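Local coordinates for agmatine N-acetyltransferase (Drosophila melanogaster, PDB 7CIW), which transfers an acetyl group from acetyl-CoA to the amine agmatine and probably also acylates arylalkylamines such as dopamine and serotonin, at residues Arg145-Val150 and Leu178-Ile183. The protein carries 1 engineered substitution. Numbering follows the deposited sequence.
Sequences RLMETV and LGYQLI
M147 carries the apolar part of this contact, meeting L178 with the root of its side chain and Y180 with its end. Its CB lies 3.7 Å from CD1 of L178. The chain beyond is bent at both chi2 (-66°) and chi3 (-69°), which brings the methyl CE to the phenol end of the Y180 ring, 3.9 Å from CZ and 3.3 Å from OH; the approach to the ring is oblique. M147 also packs on V128 and L131, so its side chain lies between strand 125-133 of the central sheet and residues L178 and Y180. L178 and E148 run past each other in opposite directions, and CD2 of L178 comes 3.5 Å from the carboxylate atom OE2 of E148.

The polar links are made through water. One water lies in the ring plane at the edge of Y180, 2.8 Å from its OH, and donates a weak bond to the carbonyl O of M147. A second donates both of its protons, to OE2 of E148 at 2.9 Å and to the carbonyl O of L178 at 2.8 Å.

G179, at positive phi (89°), is the first residue to leave helical angles and forms a Schellman motif, turning the chain toward strand 181-187, where Q181 pairs with V213. The contact thus joins helix 142-156, whose first turn includes the CoA-binding residue G143, to the connection leading into the edge strand. With direct contacts made by carbon against carbon or oxygen, the segments meet through side-chain packing and two bridging waters, and no salt bridge joins them.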
ATOM      1  N   ARG A 145      -9.771  10.099   2.855  1.00 16.73           N
ATOM      2  CA  ARG A 145     -11.105   9.510   2.808  1.00 17.17           C
ATOM      3  C   ARG A 145     -11.043   8.017   2.515  1.00 15.71           C
ATOM      4  O   ARG A 145     -11.758   7.228   3.142  1.00 15.05           O
ATOM      5  CB  ARG A 145     -11.962  10.231   1.769  1.00 19.02           C
ATOM      6  CG  ARG A 145     -12.334  11.650   2.171  1.00 24.41           C
ATOM      7  CD  ARG A 145     -13.719  11.700   2.776  1.00 36.48           C
ATOM      8  NE  ARG A 145     -13.837  10.733   3.859  1.00 32.03           N
ATOM      9  CZ  ARG A 145     -13.862  11.053   5.144  1.00 27.86           C
ATOM     10  NH1 ARG A 145     -13.795  12.325   5.511  1.00 34.83           N
ATOM     11  NH2 ARG A 145     -13.953  10.097   6.061  1.00 27.33           N
ATOM     12  N   LEU A 146     -10.179   7.603   1.580  1.00 14.59           N
ATOM     13  CA  LEU A 146     -10.042   6.178   1.298  1.00 13.95           C
ATOM     14  C   LEU A 146      -9.446   5.421   2.485  1.00 13.34           C
ATOM     15  O   LEU A 146      -9.895   4.313   2.795  1.00 13.90           O
ATOM     16  CB  LEU A 146      -9.198   5.964   0.038  1.00 12.51           C
ATOM     17  CG  LEU A 146      -9.914   6.395  -1.242  1.00 13.94           C
ATOM     18  CD1 LEU A 146      -8.978   6.303  -2.426  1.00 15.90           C
ATOM     19  CD2 LEU A 146     -11.125   5.526  -1.467  1.00 17.16           C
ATOM     20  N   MET A 147      -8.436   5.993   3.160  1.00 13.19           N
ATOM     21  CA  MET A 147      -7.898   5.344   4.358  1.00 13.99           C
ATOM     22  C   MET A 147      -8.957   5.209   5.449  1.00 11.43           C
ATOM     23  O   MET A 147      -9.013   4.189   6.148  1.00 13.45           O
ATOM     24  CB  MET A 147      -6.683   6.119   4.885  1.00 12.80           C
ATOM     25  CG  MET A 147      -5.484   6.087   3.936  1.00 11.27           C
ATOM     26  SD  MET A 147      -4.766   4.457   3.728  1.00 14.81           S
ATOM     27  CE  MET A 147      -4.044   4.151   5.346  1.00 16.54           C
ATOM     28  N   GLU A 148      -9.816   6.221   5.613  1.00 12.52           N
ATOM     29  CA  GLU A 148     -10.895   6.091   6.586  1.00 13.69           C
ATOM     30  C   GLU A 148     -11.867   4.989   6.182  1.00 13.91           C
ATOM     31  O   GLU A 148     -12.376   4.252   7.037  1.00 13.58           O
ATOM     32  CB  GLU A 148     -11.620   7.426   6.743  1.00 14.51           C
ATOM     33  CG  GLU A 148     -10.742   8.498   7.391  1.00 16.71           C
ATOM     34  CD  GLU A 148     -10.742   8.417   8.911  1.00 32.41           C
ATOM     35  OE1 GLU A 148     -11.288   7.436   9.460  1.00 36.61           O
ATOM     36  OE2 GLU A 148     -10.191   9.336   9.560  1.00 42.11           O
ATOM     37  N   THR A 149     -12.124   4.852   4.882  1.00 12.16           N
ATOM     38  CA  THR A 149     -12.998   3.775   4.416  1.00 12.96           C
ATOM     39  C   THR A 149     -12.408   2.416   4.748  1.00 13.63           C
ATOM     40  O   THR A 149     -13.127   1.500   5.168  1.00 13.61           O
ATOM     41  CB  THR A 149     -13.230   3.914   2.909  1.00 16.14           C
ATOM     42  OG1 THR A 149     -13.776   5.211   2.645  1.00 18.39           O
ATOM     43  CG2 THR A 149     -14.186   2.839   2.397  1.00 15.85           C
ATOM     44  N   VAL A 150     -11.093   2.270   4.568  1.00 13.62           N
ATOM     45  CA  VAL A 150     -10.423   1.023   4.919  1.00 14.88           C
ATOM     46  C   VAL A 150     -10.531   0.762   6.414  1.00 12.78           C
ATOM     47  O   VAL A 150     -10.782  -0.371   6.841  1.00 12.68           O
ATOM     48  CB  VAL A 150      -8.959   1.059   4.460  1.00 16.61           C
ATOM     49  CG1 VAL A 150      -8.184  -0.134   5.047  1.00 17.98           C
ATOM     50  CG2 VAL A 150      -8.915   1.063   2.939  1.00 15.53           C
ATOM     51  N   LEU A 178      -4.192  11.684  10.102  1.00 17.40           N
ATOM     52  CA  LEU A 178      -5.244  10.771  10.522  1.00 18.03           C
ATOM     53  C   LEU A 178      -5.035  10.217  11.930  1.00 19.29           C
ATOM     54  O   LEU A 178      -5.926   9.529  12.444  1.00 20.39           O
ATOM     55  CB  LEU A 178      -5.338   9.613   9.522  1.00 16.97           C
ATOM     56  CG  LEU A 178      -5.834  10.042   8.144  1.00 19.89           C
ATOM     57  CD1 LEU A 178      -5.844   8.858   7.179  1.00 18.54           C
ATOM     58  CD2 LEU A 178      -7.228  10.674   8.235  1.00 23.53           C
ATOM     59  N   GLY A 179      -3.902  10.497  12.565  1.00 18.54           N
ATOM     60  CA  GLY A 179      -3.647   9.993  13.899  1.00 17.79           C
ATOM     61  C   GLY A 179      -2.975   8.641  13.971  1.00 18.39           C
ATOM     62  O   GLY A 179      -3.006   8.005  15.031  1.00 20.82           O
ATOM     63  N   TYR A 180      -2.381   8.169  12.880  1.00 17.41           N
ATOM     64  CA  TYR A 180      -1.595   6.948  12.951  1.00 15.45           C
ATOM     65  C   TYR A 180      -0.303   7.212  13.718  1.00 16.73           C
ATOM     66  O   TYR A 180       0.150   8.356  13.840  1.00 18.53           O
ATOM     67  CB  TYR A 180      -1.238   6.443  11.553  1.00 13.99           C
ATOM     68  CG  TYR A 180      -2.325   5.760  10.751  1.00 14.60           C
ATOM     69  CD1 TYR A 180      -3.534   6.387  10.493  1.00 13.24           C
ATOM     70  CD2 TYR A 180      -2.104   4.498  10.204  1.00 14.04           C
ATOM     71  CE1 TYR A 180      -4.519   5.756   9.733  1.00 16.33           C
ATOM     72  CE2 TYR A 180      -3.077   3.872   9.439  1.00 15.97           C
ATOM     73  CZ  TYR A 180      -4.271   4.504   9.214  1.00 18.29           C
ATOM     74  OH  TYR A 180      -5.234   3.872   8.459  1.00 17.56           O
ATOM     75  N   GLN A 181       0.302   6.143  14.227  1.00 15.29           N
ATOM     76  CA  GLN A 181       1.568   6.244  14.949  1.00 14.46           C
ATOM     77  C   GLN A 181       2.684   5.543  14.185  1.00 17.18           C
ATOM     78  O   GLN A 181       2.504   4.438  13.672  1.00 13.62           O
ATOM     79  CB  GLN A 181       1.459   5.639  16.353  1.00 19.43           C
ATOM     80  CG  GLN A 181       0.531   6.398  17.291  1.00 25.16           C
ATOM     81  CD  GLN A 181      -0.763   5.654  17.528  1.00 28.83           C
ATOM     82  OE1 GLN A 181      -0.760   4.535  18.043  1.00 32.87           O
ATOM     83  NE2 GLN A 181      -1.881   6.270  17.153  1.00 31.06           N
ATOM     84  N   LEU A 182       3.846   6.187  14.148  1.00 13.40           N
ATOM     85  CA  LEU A 182       5.018   5.620  13.491  1.00 13.51           C
ATOM     86  C   LEU A 182       5.597   4.475  14.314  1.00 16.92           C
ATOM     87  O   LEU A 182       5.782   4.613  15.526  1.00 16.74           O
ATOM     88  CB  LEU A 182       6.075   6.709  13.322  1.00 16.08           C
ATOM     89  CG  LEU A 182       7.426   6.299  12.752  1.00 14.42           C
ATOM     90  CD1 LEU A 182       7.267   5.905  11.292  1.00 16.81           C
ATOM     91  CD2 LEU A 182       8.403   7.468  12.910  1.00 15.75           C
ATOM     92  N   ILE A 183       5.944   3.359  13.659  1.00 15.11           N
ATOM     93  CA  ILE A 183       6.516   2.238  14.402  1.00 15.10           C
ATOM     94  C   ILE A 183       7.847   1.758  13.836  1.00 15.30           C
ATOM     95  O   ILE A 183       8.538   0.966  14.490  1.00 16.63           O
ATOM     96  CB  ILE A 183       5.543   1.046  14.497  1.00 13.77           C
ATOM     97  CG1 ILE A 183       5.223   0.475  13.117  1.00 14.46           C
ATOM     98  CG2 ILE A 183       4.260   1.426  15.249  1.00 14.25           C
ATOM     99  CD1 ILE A 183       4.691  -0.943  13.186  1.00 16.93           C
TER
HETATM  100  O   HOH W   1      -7.664   5.285   8.368  1.00 17.77           O
HETATM  101  O   HOH W   2      -8.344   8.412  11.569  1.00 32.23           O